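Local coordinates for protein polyketide synthase type I (Bacillus amyloliquefaciens, PDB 5KKU) that probably dehydrates beta-hydroxyacyl intermediates, as the double-hotdog dehydratase domain at the start of a modular synthase on the difficidin assembly line, at residues K88-S93 with N109-L114; V8-Q13 with Y77-P82; R58-K63 with F222-F227; M41-A46 with R53-R58. One frame throughout, in Å; residues are numbered along the deposited sequence.

Interaction 1 of 4, residues K88-S93 with N109-L114; sequences KVEITS and NMECQL
Val89 and Ile91 pair with Cys112 and Met110 as neighbouring antiparallel strands of the N-terminal hotdog fold, their short axes 4.7 Å apart and 175° from parallel. Backbone bonds carry the pairing: Val89 and Cys112 exchange two, Val89 N lying 3.0 Å from Cys112 O. Ile91 N donates to Met110 O, but Ile91 O receives both Asn109 N, at 2.8 Å, and Met110 N, the latter only weakly at 3.4 Å. With Asn109 and Met110 both opposite Ile91, this is a classic beta bulge.

Apolar contacts lie on the face of Val89, Ile91, Met110 and Cys112, which turns to helix 37-49: Val89 CB meets Cys112 SG, and Val89 CG2 reaches the CB of Leu114. Leu42 of that helix covers Val89, Ile91 and Cys112.

Charges gather on the other face. Lys88, its CG anti to the backbone N (chi1 -175°), leans across toward Glu111, whose main polar partner is Lys63, bound through OE1. The Glu90 and Glu111 chains run side by side with carboxylate planes 81° apart, and Lys88 NZ, near both though only at long range from Glu90, probably eases their repulsion. The salt bridge across the strands is loose, with Lys88 NZ 3.6 Å from Glu111 OE2.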
loop_
_atom_site.group_PDB
_atom_site.type_symbol
_atom_site.label_atom_id
_atom_site.label_comp_id
_atom_site.label_asym_id
_atom_site.label_seq_id
_atom_site.Cartn_x
_atom_site.Cartn_y
_atom_site.Cartn_z
ATOM N N LYS A 88 -0.911 19.778 3.260
ATOM C CA LYS A 88 0.012 19.048 2.466
ATOM C C LYS A 88 0.911 18.221 3.340
ATOM O O LYS A 88 1.347 18.636 4.359
ATOM C CB LYS A 88 0.813 19.948 1.569
ATOM C CG LYS A 88 1.727 19.229 0.603
ATOM C CD LYS A 88 2.752 20.209 0.098
ATOM C CE LYS A 88 3.855 19.580 -0.727
ATOM N NZ LYS A 88 3.352 19.091 -2.021
ATOM N N VAL A 89 1.157 16.999 2.922
ATOM C CA VAL A 89 2.023 16.126 3.648
ATOM C C VAL A 89 3.162 15.598 2.803
ATOM O O VAL A 89 2.980 15.135 1.723
ATOM C CB VAL A 89 1.263 14.967 4.272
ATOM C CG1 VAL A 89 2.202 14.028 4.981
ATOM C CG2 VAL A 89 0.227 15.474 5.225
ATOM N N GLU A 90 4.357 15.639 3.337
ATOM C CA GLU A 90 5.485 15.070 2.646
ATOM C C GLU A 90 6.335 14.233 3.555
ATOM O O GLU A 90 6.580 14.616 4.672
ATOM C CB GLU A 90 6.321 16.152 2.023
ATOM C CG GLU A 90 5.665 16.798 0.844
ATOM C CD GLU A 90 6.449 17.966 0.331
ATOM O OE1 GLU A 90 6.881 17.940 -0.821
ATOM O OE2 GLU A 90 6.645 18.903 1.111
ATOM N N ILE A 91 6.795 13.123 3.044
ATOM C CA ILE A 91 7.681 12.254 3.767
ATOM C C ILE A 91 9.056 12.176 3.121
ATOM O O ILE A 91 9.218 11.863 1.979
ATOM C CB ILE A 91 7.098 10.870 3.893
ATOM C CG1 ILE A 91 5.744 10.917 4.540
ATOM C CG2 ILE A 91 8.052 9.984 4.651
ATOM C CD1 ILE A 91 5.134 9.583 4.676
ATOM N N THR A 92 10.075 12.477 3.875
ATOM C CA THR A 92 11.410 12.288 3.393
ATOM C C THR A 92 12.113 11.352 4.341
ATOM O O THR A 92 11.588 11.034 5.340
ATOM C CB THR A 92 12.177 13.611 3.299
ATOM O OG1 THR A 92 12.217 14.220 4.567
ATOM C CG2 THR A 92 11.542 14.483 2.373
ATOM N N SER A 93 13.333 10.982 4.023
ATOM C CA SER A 93 14.086 10.092 4.870
ATOM C C SER A 93 15.587 10.192 4.762
ATOM O O SER A 93 16.113 10.695 3.825
ATOM C CB SER A 93 13.662 8.663 4.638
ATOM O OG SER A 93 13.689 8.361 3.304
ATOM N N ASN A 109 10.118 10.571 -0.344
ATOM C CA ASN A 109 9.468 9.292 -0.394
ATOM C C ASN A 109 8.029 9.332 -0.813
ATOM O O ASN A 109 7.587 8.494 -1.489
ATOM C CB ASN A 109 9.665 8.542 0.914
ATOM C CG ASN A 109 11.120 8.337 1.253
ATOM O OD1 ASN A 109 11.594 8.789 2.252
ATOM N ND2 ASN A 109 11.810 7.678 0.403
ATOM N N MET A 110 7.345 10.390 -0.453
ATOM C CA MET A 110 5.951 10.512 -0.730
ATOM C C MET A 110 5.346 11.869 -0.441
ATOM O O MET A 110 5.770 12.552 0.445
ATOM C CB MET A 110 5.211 9.455 0.030
ATOM C CG MET A 110 3.766 9.381 -0.287
ATOM S SD MET A 110 2.851 8.659 1.024
ATOM C CE MET A 110 1.970 10.079 1.625
ATOM N N GLU A 111 4.333 12.230 -1.210
ATOM C CA GLU A 111 3.535 13.410 -0.984
ATOM C C GLU A 111 2.063 13.168 -1.179
ATOM O O GLU A 111 1.686 12.352 -1.905
ATOM C CB GLU A 111 3.993 14.557 -1.851
ATOM C CG GLU A 111 3.587 14.457 -3.290
ATOM C CD GLU A 111 3.868 15.709 -4.067
ATOM O OE1 GLU A 111 5.031 15.941 -4.372
ATOM O OE2 GLU A 111 2.922 16.431 -4.380
ATOM N N CYS A 112 1.230 13.855 -0.452
ATOM C CA CYS A 112 -0.197 13.789 -0.671
ATOM C C CYS A 112 -0.904 15.005 -0.092
ATOM O O CYS A 112 -0.288 15.817 0.512
ATOM C CB CYS A 112 -0.784 12.518 -0.083
ATOM S SG CYS A 112 -0.727 12.379 1.689
ATOM N N GLN A 113 -2.210 15.077 -0.200
ATOM C CA GLN A 113 -2.991 16.119 0.408
ATOM C C GLN A 113 -3.967 15.531 1.380
ATOM O O GLN A 113 -4.743 14.697 1.050
ATOM C CB GLN A 113 -3.737 16.894 -0.629
ATOM C CG GLN A 113 -2.874 17.540 -1.635
ATOM C CD GLN A 113 -2.300 18.848 -1.144
ATOM O OE1 GLN A 113 -2.848 19.528 -0.281
ATOM N NE2 GLN A 113 -1.181 19.191 -1.689
ATOM N N LEU A 114 -3.897 15.953 2.609
ATOM C CA LEU A 114 -4.743 15.398 3.637
ATOM C C LEU A 114 -5.988 16.231 3.932
ATOM O O LEU A 114 -5.901 17.336 4.314
ATOM C CB LEU A 114 -3.931 15.182 4.879
ATOM C CG LEU A 114 -4.506 14.399 6.025
ATOM C CD1 LEU A 114 -3.326 13.860 6.763
ATOM C CD2 LEU A 114 -5.394 15.187 6.967
#

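Interaction 2 of 4, residues V8-Q13 with Y77-P82; sequences VKTFLQ and YVTFTP
Phe11 (chi1 -67°) and Phe80 (chi1 -69°) both hold CG anti to the carbonyl carbon, which brings their rings together on one face of an antiparallel strand pair in the N-terminal hotdog fold. The same kind of torsion at Thr10 (chi1 -62°) and Thr79 sets their hydroxyls against each other on the opposite face.

The rings meet obliquely, with centroids 5.7 Å apart. Phe80 CD1 comes to the edge of the Phe11 ring, near its plane, and lies 3.6 Å from Phe11 CD2. Helix 37-49 packs on this side, Leu45 touching Phe11 and Val78, while the Phe80 ring also meets that of Tyr49.

Two hydrogen-bonded pairs join the backbones. Phe11 N reaches Val78 O at 2.6 Å and Phe11 O accepts Val78 N in return; Lys9 and Phe80 exchange two more bonds, although Phe80 N stands well above the carbonyl plane of Lys9.

On the threonine face, Leu12 runs alongside Tyr77, its CD1 3.8 Å from Tyr77 CE1, while the phenol hydroxyl bonds to Glu94. Between the non-hydrogen-bonded pair of threonines, Thr10 OG1 and Thr79 OG1 share a hydrogen bond of 2.8 Å.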
loop_
_atom_site.group_PDB
_atom_site.type_symbol
_atom_site.label_atom_id
_atom_site.label_comp_id
_atom_site.label_asym_id
_atom_site.label_seq_id
_atom_site.Cartn_x
_atom_site.Cartn_y
_atom_site.Cartn_z
ATOM N N VAL A 8 2.530 24.113 10.295
ATOM C CA VAL A 8 3.654 23.240 9.976
ATOM C C VAL A 8 4.089 22.433 11.195
ATOM O O VAL A 8 4.198 22.968 12.299
ATOM C CB VAL A 8 4.858 24.042 9.448
ATOM C CG1 VAL A 8 5.949 23.101 8.961
ATOM C CG2 VAL A 8 4.421 24.984 8.336
ATOM N N LYS A 9 4.335 21.143 10.987
ATOM C CA LYS A 9 4.758 20.260 12.068
ATOM C C LYS A 9 5.419 19.000 11.523
ATOM O O LYS A 9 4.753 18.129 10.964
ATOM C CB LYS A 9 3.566 19.889 12.953
ATOM C CG LYS A 9 3.943 19.131 14.215
ATOM C CD LYS A 9 3.526 19.893 15.462
ATOM C CE LYS A 9 4.191 19.325 16.706
ATOM N NZ LYS A 9 3.218 18.611 17.578
ATOM N N THR A 10 6.735 18.909 11.688
ATOM C CA THR A 10 7.489 17.755 11.214
ATOM C C THR A 10 7.566 16.670 12.283
ATOM O O THR A 10 8.025 16.916 13.399
ATOM C CB THR A 10 8.917 18.148 10.792
ATOM O OG1 THR A 10 8.856 19.083 9.706
ATOM C CG2 THR A 10 9.700 16.921 10.355
ATOM N N PHE A 11 7.116 15.469 11.935
ATOM C CA PHE A 11 7.133 14.345 12.862
ATOM C C PHE A 11 8.199 13.325 12.475
ATOM O O PHE A 11 8.434 13.077 11.292
ATOM C CB PHE A 11 5.760 13.674 12.918
ATOM C CG PHE A 11 4.688 14.536 13.522
ATOM C CD1 PHE A 11 4.560 14.642 14.897
ATOM C CD2 PHE A 11 3.810 15.240 12.716
ATOM C CE1 PHE A 11 3.575 15.434 15.457
ATOM C CE2 PHE A 11 2.822 16.034 13.268
ATOM C CZ PHE A 11 2.705 16.131 14.642
ATOM N N LEU A 12 8.841 12.737 13.479
ATOM C CA LEU A 12 9.882 11.744 13.246
ATOM C C LEU A 12 9.457 10.299 13.381
ATOM O O LEU A 12 9.023 9.929 14.406
ATOM C CB LEU A 12 11.029 11.948 14.202
ATOM C CG LEU A 12 12.119 10.889 14.162
ATOM C CD1 LEU A 12 12.893 10.957 12.878
ATOM C CD2 LEU A 12 13.031 10.936 15.345
ATOM N N GLN A 13 9.651 9.493 12.348
ATOM C CA GLN A 13 9.362 8.071 12.423
ATOM C C GLN A 13 10.594 7.243 12.099
ATOM O O GLN A 13 11.370 7.627 11.317
ATOM C CB GLN A 13 8.260 7.718 11.488
ATOM C CG GLN A 13 6.912 8.298 11.825
ATOM C CD GLN A 13 6.283 7.619 12.975
ATOM O OE1 GLN A 13 5.798 6.535 12.845
ATOM N NE2 GLN A 13 6.358 8.219 14.103
ATOM N N TYR A 77 11.004 11.730 7.994
ATOM C CA TYR A 77 10.472 12.999 8.458
ATOM C C TYR A 77 9.124 13.305 7.793
ATOM O O TYR A 77 9.064 13.561 6.636
ATOM C CB TYR A 77 11.475 14.119 8.225
ATOM C CG TYR A 77 12.832 13.888 8.810
ATOM C CD1 TYR A 77 13.026 13.934 10.148
ATOM C CD2 TYR A 77 13.916 13.614 8.020
ATOM C CE1 TYR A 77 14.250 13.724 10.688
ATOM C CE2 TYR A 77 15.150 13.415 8.557
ATOM C CZ TYR A 77 15.297 13.470 9.906
ATOM O OH TYR A 77 16.480 13.279 10.484
ATOM N N VAL A 78 8.054 13.244 8.562
ATOM C CA VAL A 78 6.722 13.531 8.060
ATOM C C VAL A 78 6.320 14.955 8.361
ATOM O O VAL A 78 6.162 15.321 9.484
ATOM C CB VAL A 78 5.657 12.552 8.582
ATOM C CG1 VAL A 78 4.355 12.775 7.896
ATOM C CG2 VAL A 78 6.048 11.130 8.363
ATOM N N THR A 79 6.123 15.753 7.353
ATOM C CA THR A 79 5.872 17.160 7.558
ATOM C C THR A 79 4.483 17.582 7.133
ATOM O O THR A 79 4.141 17.502 5.998
ATOM C CB THR A 79 6.900 18.012 6.794
ATOM O OG1 THR A 79 8.177 17.786 7.330
ATOM C CG2 THR A 79 6.601 19.478 6.885
ATOM N N PHE A 80 3.688 18.032 8.075
ATOM C CA PHE A 80 2.376 18.573 7.776
ATOM C C PHE A 80 2.454 20.065 7.492
ATOM O O PHE A 80 2.921 20.809 8.303
ATOM C CB PHE A 80 1.431 18.306 8.912
ATOM C CG PHE A 80 1.073 16.865 9.078
ATOM C CD1 PHE A 80 1.927 15.983 9.702
ATOM C CD2 PHE A 80 -0.118 16.392 8.637
ATOM C CE1 PHE A 80 1.603 14.656 9.829
ATOM C CE2 PHE A 80 -0.441 15.076 8.781
ATOM C CZ PHE A 80 0.421 14.209 9.376
ATOM N N THR A 81 1.997 20.514 6.350
ATOM C CA THR A 81 2.031 21.910 6.028
ATOM C C THR A 81 0.627 22.362 5.720
ATOM O O THR A 81 -0.009 21.802 4.886
ATOM C CB THR A 81 2.889 22.140 4.790
ATOM O OG1 THR A 81 4.251 21.873 5.085
ATOM C CG2 THR A 81 2.753 23.549 4.241
ATOM N N PRO A 82 0.169 23.411 6.377
ATOM C CA PRO A 82 -1.145 23.961 6.121
ATOM C C PRO A 82 -1.359 24.424 4.691
ATOM O O PRO A 82 -0.504 24.928 4.028
ATOM C CB PRO A 82 -1.176 25.151 7.042
ATOM C CG PRO A 82 -0.404 24.734 8.188
ATOM C CD PRO A 82 0.729 23.974 7.606
#

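Interaction 3 of 4, residues R58-K63 with F222-F227; sequences RQIIFK and FMIDRF
Ile60 and Ile224 form a hydrogen-bonded pair at the seam between the two hotdog folds of this dehydratase, strand 55-62 from the N-terminal one against strand 219-229 from the C-terminal one. Ile60 N donates to Ile224 O at 2.8 Å, in the carbonyl plane, and Ile60 O receives Ile224 N at 2.9 Å. A third bond runs from Gln59 N to Asp225 O, also 2.9 Å, with the donor about 40° out of the carbonyl plane. Gln59 and Ile60 both face Ile224, a G1 beta bulge, and Gln59 takes the positive phi (45°) that goes with it. Two CA-H...O contacts supplement these bonds: Arg58 CA approaches Asp225 O, and Met223 CA approaches Ile60 O.

Apolar contacts lie on the face of Ile60 and Ile224. The two isoleucines lie side by side, pointing the same way, with CB atoms 3.8 Å apart, and Ile224 CD1 meets the edge of the Phe62 ring, 3.8 Å from CE2.

On the other face, the guanidinium groups of Arg58 and Arg226 are answered by acids. Glu56 binds both, through OE2 and OE1 respectively, while Glu275 and Glu277 also hold Arg226. The shared carboxylate of Glu56 would probably offset repulsion between the arginines, and the seam thus combines backbone bonds, an apolar face and an ion pair, Glu56 with Arg226, that bridges the two folds.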
loop_
_atom_site.group_PDB
_atom_site.type_symbol
_atom_site.label_atom_id
_atom_site.label_comp_id
_atom_site.label_asym_id
_atom_site.label_seq_id
_atom_site.Cartn_x
_atom_site.Cartn_y
_atom_site.Cartn_z
ATOM N N ARG A 58 -5.536 12.332 -0.663
ATOM C CA ARG A 58 -5.733 12.530 -2.069
ATOM C C ARG A 58 -4.435 12.857 -2.790
ATOM O O ARG A 58 -3.531 13.322 -2.202
ATOM C CB ARG A 58 -6.752 13.616 -2.317
ATOM C CG ARG A 58 -8.005 13.475 -1.508
ATOM C CD ARG A 58 -9.024 14.475 -1.967
ATOM N NE ARG A 58 -10.209 14.472 -1.151
ATOM C CZ ARG A 58 -11.022 15.503 -1.040
ATOM N NH1 ARG A 58 -10.774 16.603 -1.692
ATOM N NH2 ARG A 58 -12.083 15.422 -0.273
ATOM N N GLN A 59 -4.402 12.677 -4.083
ATOM C CA GLN A 59 -3.251 12.960 -4.906
ATOM C C GLN A 59 -1.961 12.452 -4.316
ATOM O O GLN A 59 -0.994 13.121 -4.271
ATOM C CB GLN A 59 -3.146 14.435 -5.236
ATOM C CG GLN A 59 -4.414 15.062 -5.756
ATOM C CD GLN A 59 -4.980 14.371 -6.962
ATOM O OE1 GLN A 59 -4.348 14.299 -7.980
ATOM N NE2 GLN A 59 -6.176 13.858 -6.843
ATOM N N ILE A 60 -1.937 11.206 -3.911
ATOM C CA ILE A 60 -0.750 10.569 -3.403
ATOM C C ILE A 60 0.268 10.283 -4.476
ATOM O O ILE A 60 -0.055 9.831 -5.517
ATOM C CB ILE A 60 -1.116 9.271 -2.719
ATOM C CG1 ILE A 60 -2.128 9.545 -1.643
ATOM C CG2 ILE A 60 0.099 8.588 -2.155
ATOM C CD1 ILE A 60 -2.657 8.326 -0.983
ATOM N N ILE A 61 1.512 10.541 -4.202
ATOM C CA ILE A 61 2.565 10.194 -5.110
ATOM C C ILE A 61 3.650 9.456 -4.383
ATOM O O ILE A 61 4.169 9.959 -3.469
ATOM C CB ILE A 61 3.198 11.418 -5.757
ATOM C CG1 ILE A 61 2.168 12.298 -6.389
ATOM C CG2 ILE A 61 4.216 11.011 -6.787
ATOM C CD1 ILE A 61 2.693 13.637 -6.841
ATOM N N PHE A 62 3.983 8.277 -4.836
ATOM C CA PHE A 62 5.019 7.498 -4.242
ATOM C C PHE A 62 6.318 7.742 -4.975
ATOM O O PHE A 62 6.411 7.596 -6.157
ATOM C CB PHE A 62 4.680 6.012 -4.259
ATOM C CG PHE A 62 3.438 5.640 -3.522
ATOM C CD1 PHE A 62 3.355 5.765 -2.182
ATOM C CD2 PHE A 62 2.402 5.097 -4.172
ATOM C CE1 PHE A 62 2.235 5.405 -1.512
ATOM C CE2 PHE A 62 1.283 4.737 -3.514
ATOM C CZ PHE A 62 1.196 4.893 -2.182
ATOM N N LYS A 63 7.327 8.147 -4.248
ATOM C CA LYS A 63 8.575 8.536 -4.845
ATOM C C LYS A 63 10.042 8.192 -4.689
ATOM O O LYS A 63 10.780 8.287 -5.627
ATOM C CB LYS A 63 8.967 9.925 -4.416
ATOM C CG LYS A 63 7.868 10.941 -4.625
ATOM C CD LYS A 63 8.328 12.378 -4.543
ATOM C CE LYS A 63 7.177 13.307 -4.303
ATOM N NZ LYS A 63 7.509 14.650 -3.805
ATOM N N PHE A 222 2.434 3.926 -7.876
ATOM C CA PHE A 222 2.876 5.209 -8.268
ATOM C C PHE A 222 2.075 6.502 -8.174
ATOM O O PHE A 222 2.630 7.541 -8.278
ATOM C CB PHE A 222 3.016 5.241 -9.775
ATOM C CG PHE A 222 3.549 6.523 -10.302
ATOM C CD1 PHE A 222 4.568 7.157 -9.680
ATOM C CD2 PHE A 222 3.009 7.099 -11.393
ATOM C CE1 PHE A 222 5.038 8.337 -10.143
ATOM C CE2 PHE A 222 3.480 8.290 -11.884
ATOM C CZ PHE A 222 4.505 8.901 -11.259
ATOM N N MET A 223 0.767 6.401 -8.022
ATOM C CA MET A 223 -0.073 7.532 -7.640
ATOM C C MET A 223 -1.413 7.123 -7.038
ATOM O O MET A 223 -1.910 6.025 -7.284
ATOM C CB MET A 223 -0.320 8.391 -8.885
ATOM C CG MET A 223 0.911 9.106 -9.420
ATOM S SD MET A 223 0.576 10.029 -10.932
ATOM C CE MET A 223 -0.392 11.387 -10.283
ATOM N N ILE A 224 -2.056 7.846 -6.175
ATOM C CA ILE A 224 -3.359 7.358 -5.764
ATOM C C ILE A 224 -4.238 8.569 -5.726
ATOM O O ILE A 224 -3.880 9.494 -5.099
ATOM C CB ILE A 224 -3.363 6.630 -4.385
ATOM C CG1 ILE A 224 -2.735 5.256 -4.460
ATOM C CG2 ILE A 224 -4.759 6.469 -3.827
ATOM C CD1 ILE A 224 -2.540 4.577 -3.134
ATOM N N ASP A 225 -5.343 8.585 -6.413
ATOM C CA ASP A 225 -6.161 9.785 -6.429
ATOM C C ASP A 225 -6.809 10.022 -5.093
ATOM O O ASP A 225 -6.782 11.088 -4.581
ATOM C CB ASP A 225 -7.183 9.777 -7.539
ATOM C CG ASP A 225 -6.672 10.374 -8.798
ATOM O OD1 ASP A 225 -5.483 10.670 -8.909
ATOM O OD2 ASP A 225 -7.437 10.555 -9.727
ATOM N N ARG A 226 -7.389 8.984 -4.516
ATOM C CA ARG A 226 -7.958 9.052 -3.204
ATOM C C ARG A 226 -7.893 7.746 -2.461
ATOM O O ARG A 226 -8.161 6.722 -3.026
ATOM C CB ARG A 226 -9.393 9.582 -3.228
ATOM C CG ARG A 226 -10.012 9.654 -1.858
ATOM C CD ARG A 226 -11.356 10.338 -1.792
ATOM N NE ARG A 226 -12.405 9.353 -1.880
ATOM C CZ ARG A 226 -13.109 8.931 -0.864
ATOM N NH1 ARG A 226 -12.936 9.445 0.322
ATOM N NH2 ARG A 226 -13.999 8.024 -1.061
ATOM N N PHE A 227 -7.532 7.798 -1.197
ATOM C CA PHE A 227 -7.630 6.681 -0.300
ATOM C C PHE A 227 -8.274 7.119 0.991
ATOM O O PHE A 227 -7.956 8.137 1.510
ATOM C CB PHE A 227 -6.274 6.042 -0.024
ATOM C CG PHE A 227 -6.358 4.742 0.673
ATOM C CD1 PHE A 227 -6.408 4.691 2.013
ATOM C CD2 PHE A 227 -6.375 3.548 -0.035
ATOM C CE1 PHE A 227 -6.506 3.494 2.666
ATOM C CE2 PHE A 227 -6.453 2.346 0.620
ATOM C CZ PHE A 227 -6.527 2.326 1.975
#

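Interaction 4 of 4, residues M41-A46 with R53-R58; sequences MLYRLA and RPIELR
Tyr43 and Ile55 slide past each other in opposite directions where helix 37-49 of the N-terminal hotdog fold lies over strand 55-62. Ile55 CD1 sits over one face of the phenol ring, 4.0 Å from its centroid and 24° off the normal, a CH-pi contact. Chi1 of Ile55 (67°) places CG1 between the backbone N and the carbonyl carbon, and from there the branch extends toward the helix, where CG1 also touches Ala46 CB at 4.1 Å. Beyond the methyl, the phenol hydroxyl reaches the strand backbone: Tyr43 OH donates to Ile55 O at 2.6 Å, in the carbonyl plane and on a lone pair. Tyr43 OH is also hydrogen-bonded to Met229 N, so the buried hydroxyl links the helix to two strands and its ring is fixed at its far end.

Leu57 runs antiparallel to the tyrosine side chain, its CD1 4.1 Å from Tyr43 CE2. Its other methyl goes to Leu42, whose side chain it crosses obliquely; Leu42 CD2 and Leu57 CD2 are 3.8 Å apart.

This is the central helix of a hotdog, wrapped by its sheet. Leu42 continues onto Met110 of strand 107-116, Leu45 and Met41 pack on strands 9-15 and 73-83, and strand 55-62 is flanked by strands 107-116 and 219-229.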
loop_
_atom_site.group_PDB
_atom_site.type_symbol
_atom_site.label_atom_id
_atom_site.label_comp_id
_atom_site.label_asym_id
_atom_site.label_seq_id
_atom_site.Cartn_x
_atom_site.Cartn_y
_atom_site.Cartn_z
ATOM N N MET A 41 1.237 5.184 8.233
ATOM C CA MET A 41 1.992 6.142 9.015
ATOM C C MET A 41 1.256 7.454 9.133
ATOM O O MET A 41 1.207 7.989 10.181
ATOM C CB MET A 41 3.409 6.290 8.452
ATOM C CG MET A 41 4.308 7.418 8.895
ATOM S SD MET A 41 5.991 7.290 8.300
ATOM C CE MET A 41 6.317 5.679 8.820
ATOM N N LEU A 42 0.720 7.942 8.036
ATOM C CA LEU A 42 -0.001 9.188 8.013
ATOM C C LEU A 42 -1.228 9.164 8.897
ATOM O O LEU A 42 -1.482 10.077 9.584
ATOM C CB LEU A 42 -0.379 9.589 6.611
ATOM C CG LEU A 42 0.594 10.531 5.960
ATOM C CD1 LEU A 42 1.844 9.820 5.559
ATOM C CD2 LEU A 42 -0.042 11.197 4.781
ATOM N N TYR A 43 -1.946 8.067 8.864
ATOM C CA TYR A 43 -3.099 7.890 9.690
ATOM C C TYR A 43 -2.753 7.814 11.173
ATOM O O TYR A 43 -3.476 8.319 11.947
ATOM C CB TYR A 43 -3.898 6.667 9.255
ATOM C CG TYR A 43 -4.957 6.956 8.234
ATOM C CD1 TYR A 43 -6.170 7.455 8.593
ATOM C CD2 TYR A 43 -4.722 6.756 6.896
ATOM C CE1 TYR A 43 -7.119 7.717 7.658
ATOM C CE2 TYR A 43 -5.670 7.011 5.962
ATOM C CZ TYR A 43 -6.868 7.471 6.366
ATOM O OH TYR A 43 -7.789 7.750 5.463
ATOM N N ARG A 44 -1.639 7.195 11.537
ATOM C CA ARG A 44 -1.242 7.149 12.913
ATOM C C ARG A 44 -0.856 8.526 13.413
ATOM O O ARG A 44 -1.201 8.883 14.490
ATOM C CB ARG A 44 -0.088 6.203 13.171
ATOM C CG ARG A 44 -0.297 4.761 12.827
ATOM C CD ARG A 44 0.868 3.902 13.265
ATOM N NE ARG A 44 2.147 4.588 13.198
ATOM C CZ ARG A 44 3.040 4.358 12.282
ATOM N NH1 ARG A 44 2.788 3.475 11.373
ATOM N NH2 ARG A 44 4.155 5.001 12.251
ATOM N N LEU A 45 -0.104 9.265 12.613
ATOM C CA LEU A 45 0.383 10.588 12.947
ATOM C C LEU A 45 -0.697 11.642 12.920
ATOM O O LEU A 45 -0.690 12.494 13.738
ATOM C CB LEU A 45 1.513 11.015 12.024
ATOM C CG LEU A 45 2.837 10.307 12.202
ATOM C CD1 LEU A 45 3.867 10.859 11.290
ATOM C CD2 LEU A 45 3.329 10.378 13.613
ATOM N N ALA A 46 -1.583 11.597 11.951
ATOM C CA ALA A 46 -2.657 12.543 11.888
ATOM C C ALA A 46 -3.373 12.559 13.212
ATOM O O ALA A 46 -3.651 13.574 13.740
ATOM C CB ALA A 46 -3.626 12.181 10.797
ATOM N N ARG A 53 -9.770 13.014 14.193
ATOM C CA ARG A 53 -10.882 13.547 13.440
ATOM C C ARG A 53 -10.666 12.626 12.274
ATOM O O ARG A 53 -9.536 12.452 11.895
ATOM C CB ARG A 53 -10.865 14.984 13.017
ATOM C CG ARG A 53 -11.199 15.879 14.159
ATOM C CD ARG A 53 -11.240 17.341 13.816
ATOM N NE ARG A 53 -9.993 17.908 14.273
ATOM C CZ ARG A 53 -9.506 19.074 13.894
ATOM N NH1 ARG A 53 -10.172 19.847 13.069
ATOM N NH2 ARG A 53 -8.337 19.442 14.343
ATOM N N PRO A 54 -11.692 11.998 11.717
ATOM C CA PRO A 54 -11.356 11.098 10.611
ATOM C C PRO A 54 -10.838 11.830 9.387
ATOM O O PRO A 54 -11.390 12.823 9.100
ATOM C CB PRO A 54 -12.677 10.398 10.329
ATOM C CG PRO A 54 -13.681 11.390 10.629
ATOM C CD PRO A 54 -13.208 11.853 11.928
ATOM N N ILE A 55 -9.800 11.333 8.725
ATOM C CA ILE A 55 -9.265 12.018 7.554
ATOM C C ILE A 55 -8.939 11.062 6.415
ATOM O O ILE A 55 -8.788 9.858 6.620
ATOM C CB ILE A 55 -8.002 12.826 7.906
ATOM C CG1 ILE A 55 -6.860 11.887 8.298
ATOM C CG2 ILE A 55 -8.295 13.814 9.025
ATOM C CD1 ILE A 55 -6.176 11.231 7.119
ATOM N N GLU A 56 -8.831 11.616 5.213
ATOM C CA GLU A 56 -8.519 10.831 4.029
ATOM C C GLU A 56 -7.316 11.424 3.305
ATOM O O GLU A 56 -6.773 12.449 3.717
ATOM C CB GLU A 56 -9.723 10.774 3.088
ATOM C CG GLU A 56 -10.062 12.103 2.432
ATOM C CD GLU A 56 -11.415 12.087 1.748
ATOM O OE1 GLU A 56 -12.293 11.309 2.180
ATOM O OE2 GLU A 56 -11.601 12.851 0.777
ATOM N N LEU A 57 -6.905 10.771 2.224
ATOM C CA LEU A 57 -5.792 11.215 1.454
ATOM C C LEU A 57 -6.091 11.342 -0.020
ATOM O O LEU A 57 -6.801 10.571 -0.565
ATOM C CB LEU A 57 -4.592 10.327 1.695
ATOM C CG LEU A 57 -4.274 9.938 3.103
ATOM C CD1 LEU A 57 -3.322 8.794 3.158
ATOM C CD2 LEU A 57 -3.735 11.085 3.912
ATOM N N ARG A 58 -5.536 12.332 -0.663
ATOM C CA ARG A 58 -5.733 12.530 -2.069
ATOM C C ARG A 58 -4.435 12.857 -2.790
ATOM O O ARG A 58 -3.531 13.322 -2.202
ATOM C CB ARG A 58 -6.752 13.616 -2.317
ATOM C CG ARG A 58 -8.005 13.475 -1.508
ATOM C CD ARG A 58 -9.024 14.475 -1.967
ATOM N NE ARG A 58 -10.209 14.472 -1.151
ATOM C CZ ARG A 58 -11.022 15.503 -1.040
ATOM N NH1 ARG A 58 -10.774 16.603 -1.692
ATOM N NH2 ARG A 58 -12.083 15.422 -0.273
#

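Interactions 2, 1 and 3 follow one another across neighbouring strands, from 9-15 through 73-83, 86-97, 107-116 and 55-62 to 219-229, and interaction 4 sets helix 37-49 against strand 55-62 of this series. Interactions 1 and 2 join through Lys88 N and Thr81 O, 2.7 Å apart, and interactions 1 and 3 through the salt bridge of Glu111 OE1 with Lys63 NZ at 2.9 Å. Interactions 3 and 4 share Arg58. Leu42 brings interaction 4 onto interaction 1, and Leu45 onto interaction 2. Interaction 3 comes nearest the predicted catalytic pair: the Phe62 side chain is about 10 Å from that of Asp198 and about 12 Å from that of His25.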